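Local structure of 4-oxalocrotonate decarboxylase NahK (Pseudomonas putida, 5D2K) at residues Gly191-Lys196 and Val201-Gly206; Asp140-Thr145 and Val185-Leu190. The protein catalyses the metal-assisted decarboxylation of (3E)-2-oxohex-3-enedioate to 2-oxopent-4-enoate and CO2, a step in naphthalene degradation. The protein carries 1 engineered substitution. All coordinates share one frame; numbering follows the deposited sequence. Where two conformers were deposited one is given.

Interaction 1: residues Gly191-Lys196 and Val201-Gly206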
ATOM      1  N   GLY A 191       2.036 -17.941   7.422  1.00 10.32           N
ATOM      2  CA  GLY A 191       1.129 -18.347   6.362  1.00 12.04           C
ATOM      3  C   GLY A 191      -0.135 -17.511   6.344  1.00 11.37           C
ATOM      4  O   GLY A 191      -0.675 -17.159   7.395  1.00 13.23           O
ATOM      5  N   VAL A 192      -0.596 -17.175   5.140  1.00  9.64           N
ATOM      6  CA  VAL A 192      -1.787 -16.358   4.963  0.60 10.61           C
ATOM      7  C   VAL A 192      -2.733 -17.010   3.952  1.00 11.01           C
ATOM      8  O   VAL A 192      -2.306 -17.394   2.869  1.00 12.82           O
ATOM      9  CB  VAL A 192      -1.399 -14.941   4.506  0.60 12.99           C
ATOM     10  CG1 VAL A 192      -2.598 -14.054   4.477  0.60 12.76           C
ATOM     11  CG2 VAL A 192      -0.340 -14.346   5.434  0.60 12.24           C
ATOM     12  N   VAL A 193      -4.010 -17.144   4.314  1.00 10.09           N
ATOM     13  CA  VAL A 193      -4.995 -17.772   3.437  1.00 11.98           C
ATOM     14  C   VAL A 193      -6.152 -16.813   3.208  1.00 12.16           C
ATOM     15  O   VAL A 193      -6.850 -16.463   4.161  1.00 13.66           O
ATOM     16  CB  VAL A 193      -5.534 -19.086   4.039  1.00 11.03           C
ATOM     17  CG1 VAL A 193      -6.591 -19.712   3.119  1.00 13.00           C
ATOM     18  CG2 VAL A 193      -4.397 -20.069   4.298  1.00 13.38           C
ATOM     19  N   MET A 194      -6.356 -16.414   1.952  1.00 11.87           N
ATOM     20  CA  MET A 194      -7.437 -15.497   1.581  1.00 12.89           C
ATOM     21  C   MET A 194      -8.657 -16.281   1.116  1.00 15.32           C
ATOM     22  O   MET A 194      -8.570 -17.074   0.171  1.00 13.55           O
ATOM     23  CB  MET A 194      -6.981 -14.538   0.484  1.00 15.00           C
ATOM     24  CG  MET A 194      -8.056 -13.564  -0.021  1.00 19.62           C
ATOM     25  SD  MET A 194      -7.538 -12.681  -1.517  1.00 19.34           S
ATOM     26  CE  MET A 194      -6.211 -11.650  -0.892  1.00 21.53           C
ATOM     27  N   GLU A 195      -9.781 -16.057   1.787  1.00 15.69           N
ATOM     28  CA  GLU A 195     -11.057 -16.657   1.397  1.00 15.84           C
ATOM     29  C   GLU A 195     -12.000 -15.575   0.878  1.00 21.50           C
ATOM     30  O   GLU A 195     -12.056 -14.480   1.423  1.00 16.82           O
ATOM     31  CB  GLU A 195     -11.689 -17.394   2.577  1.00 16.35           C
ATOM     32  CG  GLU A 195     -10.803 -18.513   3.143  1.00 16.17           C
ATOM     33  CD  GLU A 195     -11.405 -19.207   4.350  1.00 20.61           C
ATOM     34  OE1 GLU A 195     -12.468 -18.765   4.839  1.00 23.23           O
ATOM     35  OE2 GLU A 195     -10.812 -20.206   4.821  1.00 21.44           O
ATOM     36  N   LYS A 196     -12.730 -15.885  -0.186  1.00 16.39           N
ATOM     37  CA  LYS A 196     -13.742 -14.968  -0.713  1.00 13.97           C
ATOM     38  C   LYS A 196     -15.021 -15.759  -0.883  1.00 18.07           C
ATOM     39  O   LYS A 196     -15.010 -16.839  -1.481  1.00 16.53           O
ATOM     40  CB  LYS A 196     -13.301 -14.344  -2.037  1.00 14.52           C
ATOM     41  CG  LYS A 196     -14.380 -13.527  -2.771  1.00 15.06           C
ATOM     42  CD  LYS A 196     -13.816 -12.975  -4.081  1.00 19.49           C
ATOM     43  CE  LYS A 196     -14.866 -12.329  -4.963  1.00 20.76           C
ATOM     44  NZ  LYS A 196     -14.273 -12.019  -6.298  1.00 21.69           N
ATOM     45  N   VAL A 201      -9.214 -18.602  -2.146  1.00 13.89           N
ATOM     46  CA  VAL A 201      -8.905 -18.107  -3.486  1.00 12.98           C
ATOM     47  C   VAL A 201      -7.418 -17.779  -3.703  1.00 13.53           C
ATOM     48  O   VAL A 201      -6.941 -17.800  -4.838  1.00 15.65           O
ATOM     49  CB  VAL A 201      -9.758 -16.863  -3.851  1.00 14.00           C
ATOM     50  CG1 VAL A 201     -11.230 -17.258  -3.959  1.00 22.19           C
ATOM     51  CG2 VAL A 201      -9.564 -15.730  -2.841  1.00 16.29           C
ATOM     52  N   GLU A 202      -6.691 -17.477  -2.629  1.00 13.90           N
ATOM     53  CA  GLU A 202      -5.251 -17.211  -2.705  1.00 12.85           C
ATOM     54  C   GLU A 202      -4.601 -17.576  -1.385  1.00 12.54           C
ATOM     55  O   GLU A 202      -5.253 -17.547  -0.344  1.00 13.02           O
ATOM     56  CB  GLU A 202      -4.946 -15.729  -3.004  1.00 15.53           C
ATOM     57  CG  GLU A 202      -5.449 -15.190  -4.348  1.00 13.69           C
ATOM     58  CD  GLU A 202      -4.720 -15.764  -5.555  1.00 23.18           C
ATOM     59  OE1 GLU A 202      -3.650 -16.389  -5.387  1.00 23.00           O
ATOM     60  OE2 GLU A 202      -5.222 -15.577  -6.683  1.00 25.08           O
ATOM     61  N   LEU A 203      -3.316 -17.905  -1.423  1.00 12.40           N
ATOM     62  CA  LEU A 203      -2.555 -18.081  -0.193  1.00  9.51           C
ATOM     63  C   LEU A 203      -1.076 -17.807  -0.456  1.00 12.02           C
ATOM     64  O   LEU A 203      -0.626 -17.766  -1.605  1.00 13.22           O
ATOM     65  CB  LEU A 203      -2.773 -19.483   0.405  1.00 10.78           C
ATOM     66  CG  LEU A 203      -2.716 -20.747  -0.453  1.00 11.20           C
ATOM     67  CD1 LEU A 203      -1.309 -21.008  -0.983  1.00 13.31           C
ATOM     68  CD2 LEU A 203      -3.211 -21.925   0.397  1.00 12.43           C
ATOM     69  N   GLY A 204      -0.322 -17.602   0.617  1.00 11.98           N
ATOM     70  CA  GLY A 204       1.098 -17.333   0.489  1.00  9.52           C
ATOM     71  C   GLY A 204       1.760 -17.214   1.847  1.00  9.72           C
ATOM     72  O   GLY A 204       1.120 -17.376   2.892  1.00 12.06           O
ATOM     73  N   ALA A 205       3.058 -16.944   1.833  1.00 10.28           N
ATOM     74  CA  ALA A 205       3.790 -16.748   3.070  1.00 11.01           C
ATOM     75  C   ALA A 205       4.478 -15.393   3.057  1.00  9.05           C
ATOM     76  O   ALA A 205       4.726 -14.819   1.990  1.00 10.98           O
ATOM     77  CB  ALA A 205       4.807 -17.865   3.283  1.00 13.85           C
ATOM     78  N   GLY A 206       4.780 -14.891   4.252  1.00  9.99           N
ATOM     79  CA  GLY A 206       5.420 -13.589   4.390  1.00 10.76           C
ATOM     80  C   GLY A 206       6.694 -13.455   3.576  1.00 10.17           C
ATOM     81  O   GLY A 206       7.008 -12.380   3.078  1.00 11.65           O
TER
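With chi1 at 178°, Met194 sets its CG anti to the backbone N, while Val201, at chi1 -66°, tucks CG2 between its own backbone N and carbonyl carbon. The two choices bring Met194 CG and Val201 CG2 to 3.9 Å, the side chains crossing at a slant, and Met194 SD beyond lies equally near the same methyl. Val201 CG2 also rests 3.4 Å from Met194 O, and both methyls of Val201, CG1 and CG2, lie 4.1 Å from Lys196 CB. The backbone explains why one methionine faces two residues. Met194 O accepts a nearly straight bond from Val201 N (2.8 Å, 177° at the hydrogen) and a weak one from Glu202 N at 3.4 Å, and Met194 N gives its hydrogen to Glu202 O. This is a classic beta bulge, placed near the turn end of an antiparallel hairpin whose second strand lies at the margin of a five-stranded mixed sheet within the chain. Past the bulge the ladder is regular: Val192 and Gly204 exchange a pair of backbone bonds, Val192 N reaching Gly204 O at 2.8 Å. Between the hydrogen-bonded pairs, Leu203 CA comes to 3.1 Å from Val192 O in a CA-H...O contact. Leu203 CB lies 4.3 Å from Val193 CG2, on the face of the sheet turned from Met194 and Val192. Those two buried side chains instead pack on Val256 of the next strand, and Met194 also touches Ile113 and Val246. The polar side-chain ends of Glu195 and Lys196 find partners outside the hairpin: Glu195 forms a salt bridge with Arg257, and Lys196 NZ hydrogen-bonds to Pro247 O.

Interaction 2: residues Asp140-Thr145 and Val185-Leu190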
ATOM      1  N   ASP A 140       7.740  -2.446  16.867  1.00 10.87           N
ATOM      2  CA  ASP A 140       6.977  -2.520  18.115  1.00  9.20           C
ATOM      3  C   ASP A 140       6.085  -3.753  18.104  1.00 13.21           C
ATOM      4  O   ASP A 140       6.187  -4.613  18.979  1.00 19.25           O
ATOM      5  CB  ASP A 140       6.149  -1.232  18.276  1.00 12.10           C
ATOM      6  CG  ASP A 140       5.692  -0.984  19.703  1.00 17.59           C
ATOM      7  OD1 ASP A 140       5.819  -1.891  20.546  1.00 18.12           O
ATOM      8  OD2 ASP A 140       5.201   0.137  19.961  1.00 17.89           O
ATOM      9  N   TYR A 141       5.224  -3.851  17.101  1.00 10.26           N
ATOM     10  CA  TYR A 141       4.351  -5.016  16.967  1.00 11.01           C
ATOM     11  C   TYR A 141       3.878  -5.159  15.519  1.00 10.43           C
ATOM     12  O   TYR A 141       4.157  -4.303  14.669  1.00 10.47           O
ATOM     13  CB  TYR A 141       3.157  -4.918  17.932  1.00 13.10           C
ATOM     14  CG  TYR A 141       2.330  -3.652  17.810  1.00 12.65           C
ATOM     15  CD1 TYR A 141       2.705  -2.483  18.472  1.00 10.78           C
ATOM     16  CD2 TYR A 141       1.165  -3.634  17.056  1.00 11.53           C
ATOM     17  CE1 TYR A 141       1.949  -1.321  18.365  1.00 11.74           C
ATOM     18  CE2 TYR A 141       0.397  -2.478  16.943  1.00 11.74           C
ATOM     19  CZ  TYR A 141       0.797  -1.330  17.601  1.00 14.21           C
ATOM     20  OH  TYR A 141       0.037  -0.188  17.487  1.00 13.45           O
ATOM     21  N   VAL A 142       3.187  -6.258  15.239  1.00 10.30           N
ATOM     22  CA  VAL A 142       2.739  -6.565  13.886  1.00 10.90           C
ATOM     23  C   VAL A 142       1.208  -6.587  13.833  1.00 12.04           C
ATOM     24  O   VAL A 142       0.564  -6.859  14.848  1.00 13.05           O
ATOM     25  CB  VAL A 142       3.320  -7.905  13.405  1.00 13.64           C
ATOM     26  CG1 VAL A 142       4.833  -7.933  13.666  1.00 15.37           C
ATOM     27  CG2 VAL A 142       2.624  -9.070  14.093  1.00 16.37           C
ATOM     28  N   ILE A 143       0.652  -6.271  12.660  1.00  9.61           N
ATOM     29  CA  ILE A 143      -0.793  -6.149  12.464  0.56 11.36           C
ATOM     30  C   ILE A 143      -1.251  -6.808  11.167  1.00 10.76           C
ATOM     31  O   ILE A 143      -0.906  -6.333  10.087  1.00 10.63           O
ATOM     32  CB  ILE A 143      -1.228  -4.669  12.424  0.56 12.10           C
ATOM     33  CG1 ILE A 143      -0.904  -3.969  13.748  0.56 11.17           C
ATOM     34  CG2 ILE A 143      -2.711  -4.545  12.101  0.56 12.78           C
ATOM     35  CD1 ILE A 143      -1.191  -2.485  13.715  0.56 14.69           C
ATOM     36  N   PRO A 144      -2.036  -7.901  11.268  1.00  9.06           N
ATOM     37  CA  PRO A 144      -2.646  -8.464  10.052  1.00  9.95           C
ATOM     38  C   PRO A 144      -3.482  -7.403   9.347  1.00 10.67           C
ATOM     39  O   PRO A 144      -4.286  -6.743  10.004  1.00  9.51           O
ATOM     40  CB  PRO A 144      -3.516  -9.599  10.590  1.00  9.22           C
ATOM     41  CG  PRO A 144      -2.770 -10.065  11.822  1.00  8.94           C
ATOM     42  CD  PRO A 144      -2.292  -8.747  12.448  1.00 10.10           C
ATOM     43  N   THR A 145      -3.258  -7.208   8.048  1.00  7.71           N
ATOM     44  CA  THR A 145      -3.896  -6.112   7.322  1.00  8.25           C
ATOM     45  C   THR A 145      -4.263  -6.534   5.906  1.00 10.40           C
ATOM     46  O   THR A 145      -3.423  -7.066   5.178  1.00 12.33           O
ATOM     47  CB  THR A 145      -2.970  -4.872   7.222  1.00  9.32           C
ATOM     48  OG1 THR A 145      -2.496  -4.503   8.519  1.00 10.25           O
ATOM     49  CG2 THR A 145      -3.701  -3.676   6.605  1.00 11.61           C
ATOM     50  N   VAL A 185       6.245 -13.647  16.534  1.00 16.03           N
ATOM     51  CA  VAL A 185       5.759 -13.910  15.181  0.72 17.56           C
ATOM     52  C   VAL A 185       6.906 -14.023  14.178  1.00 18.89           C
ATOM     53  O   VAL A 185       7.718 -13.099  14.044  1.00 24.20           O
ATOM     54  CB  VAL A 185       4.801 -12.796  14.691  0.72 17.66           C
ATOM     55  CG1 VAL A 185       4.112 -13.220  13.388  0.72 19.44           C
ATOM     56  CG2 VAL A 185       3.765 -12.446  15.764  0.72 17.98           C
ATOM     57  N   ASP A 186       6.963 -15.138  13.463  1.00 14.88           N
ATOM     58  CA  ASP A 186       7.939 -15.305  12.395  1.00 12.69           C
ATOM     59  C   ASP A 186       7.338 -14.756  11.105  1.00 13.83           C
ATOM     60  O   ASP A 186       6.490 -15.401  10.487  1.00 14.95           O
ATOM     61  CB  ASP A 186       8.320 -16.781  12.242  1.00 13.23           C
ATOM     62  CG  ASP A 186       9.465 -17.004  11.256  1.00 15.85           C
ATOM     63  OD1 ASP A 186       9.568 -16.273  10.250  1.00 15.94           O
ATOM     64  OD2 ASP A 186      10.269 -17.934  11.490  1.00 19.41           O
ATOM     65  N   LEU A 187       7.758 -13.563  10.705  1.00 11.94           N
ATOM     66  CA  LEU A 187       7.162 -12.933   9.527  1.00 11.68           C
ATOM     67  C   LEU A 187       7.576 -13.604   8.227  1.00 13.19           C
ATOM     68  O   LEU A 187       6.914 -13.431   7.202  1.00 13.70           O
ATOM     69  CB  LEU A 187       7.526 -11.448   9.474  1.00 10.77           C
ATOM     70  CG  LEU A 187       6.970 -10.633  10.641  1.00 11.08           C
ATOM     71  CD1 LEU A 187       7.365  -9.166  10.494  1.00 15.50           C
ATOM     72  CD2 LEU A 187       5.447 -10.785  10.745  1.00 16.40           C
ATOM     73  N   ARG A 188       8.670 -14.362   8.259  1.00 12.56           N
ATOM     74  CA  ARG A 188       9.127 -15.049   7.050  1.00 11.11           C
ATOM     75  C   ARG A 188       8.251 -16.258   6.738  1.00 11.42           C
ATOM     76  O   ARG A 188       7.909 -16.509   5.572  1.00 13.72           O
ATOM     77  CB  ARG A 188      10.592 -15.484   7.200  1.00 13.58           C
ATOM     78  CG  ARG A 188      11.167 -16.121   5.941  1.00 15.24           C
ATOM     79  CD  ARG A 188      12.602 -16.595   6.172  1.00 15.33           C
ATOM     80  NE  ARG A 188      12.686 -17.657   7.170  1.00 14.86           N
ATOM     81  CZ  ARG A 188      12.713 -18.956   6.882  1.00 18.43           C
ATOM     82  NH1 ARG A 188      12.631 -19.359   5.622  1.00 18.49           N
ATOM     83  NH2 ARG A 188      12.813 -19.851   7.853  1.00 18.47           N
ATOM     84  N   THR A 189       7.875 -16.992   7.780  1.00 12.62           N
ATOM     85  CA  THR A 189       7.131 -18.229   7.589  1.00 11.39           C
ATOM     86  C   THR A 189       5.631 -18.078   7.846  1.00 12.76           C
ATOM     87  O   THR A 189       4.889 -19.047   7.755  1.00 12.19           O
ATOM     88  CB  THR A 189       7.681 -19.358   8.489  1.00 12.20           C
ATOM     89  OG1 THR A 189       7.478 -19.031   9.873  1.00 14.35           O
ATOM     90  CG2 THR A 189       9.177 -19.565   8.224  1.00 15.46           C
ATOM     91  N   LEU A 190       5.197 -16.857   8.151  1.00 11.71           N
ATOM     92  CA  LEU A 190       3.786 -16.572   8.409  1.00 11.47           C
ATOM     93  C   LEU A 190       2.920 -16.966   7.229  1.00 11.10           C
ATOM     94  O   LEU A 190       3.072 -16.410   6.150  1.00 10.54           O
ATOM     95  CB  LEU A 190       3.598 -15.082   8.708  1.00 11.09           C
ATOM     96  CG  LEU A 190       2.163 -14.622   8.974  1.00 12.54           C
ATOM     97  CD1 LEU A 190       1.623 -15.249  10.249  1.00 13.55           C
ATOM     98  CD2 LEU A 190       2.119 -13.099   9.056  1.00 15.12           C
TER
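Val142 reaches from strand 139-149 to the segment Val185-Leu190 through the two branches of one small side chain. Its CB is directed toward that segment, and from there the chain forks. At chi1 -49°, CG1 stands anti to the carbonyl carbon and CG2 falls between the backbone N and that carbon. CG2 meets Val185 CG2 at 3.9 Å, the two valines reaching for each other tip to tip. Val185 offers this methyl because its chi1 of -170° turns CG2 anti to its own carbonyl carbon and beside its backbone N. CG1 of Val142 takes the other neighbour, Leu187 CD2, at 4.1 Å, and here the side chains slide past one another in opposite directions. Valine methyls and a leucine methyl thus bridge backbones that stay well apart, the CA atoms of Val142 and Val185 being 8.0 Å from each other, and no hydrogen bond crosses between the segments. The contact lays the irregular connection between strands 170-175 and 191-196 against a strand of the large mixed sheet, within the fumarylacetoacetate hydrolase C-terminal family region of this member of the hydratase/decarboxylase family. Leu187 extends the apolar patch beyond Val142, packing on Leu182 and on Ile117 of strand 112-121, where Leu190 also rests. The bend that presents Leu187 is fastened by its exposed neighbour: Asp186 OD1 accepts from Thr189 N at 3.1 Å in an Asx motif, the donor standing above the carboxylate plane, with a weak bond from Arg188 N to the same oxygen. On the strand side, the backbone of Val142, just past a classic beta bulge at Asp140 and Tyr141, hydrogen-bonds with that of Ala180.

How the interactions relate
Interaction 2 comes first along the chain, and Leu190, at the end of its second segment, runs directly into the hairpin of interaction 1. The two centres lie 14 Å apart, and Gly206 N closes on Leu190 O at 3.0 Å, a probable hydrogen bond that ties the exit of the hairpin to its entrance. Neither contact supplies a metal ligand; both lie to the same side of the chain's centre. Magnesium is held by Glu114, Glu116 and Glu147, the first two on strand 112-121 and the third on strand 139-149. The Met194 side chain is about 5 Å from that of Glu114 and about 10 Å from the magnesium; that of Leu187 is about 10 Å from that of Glu116.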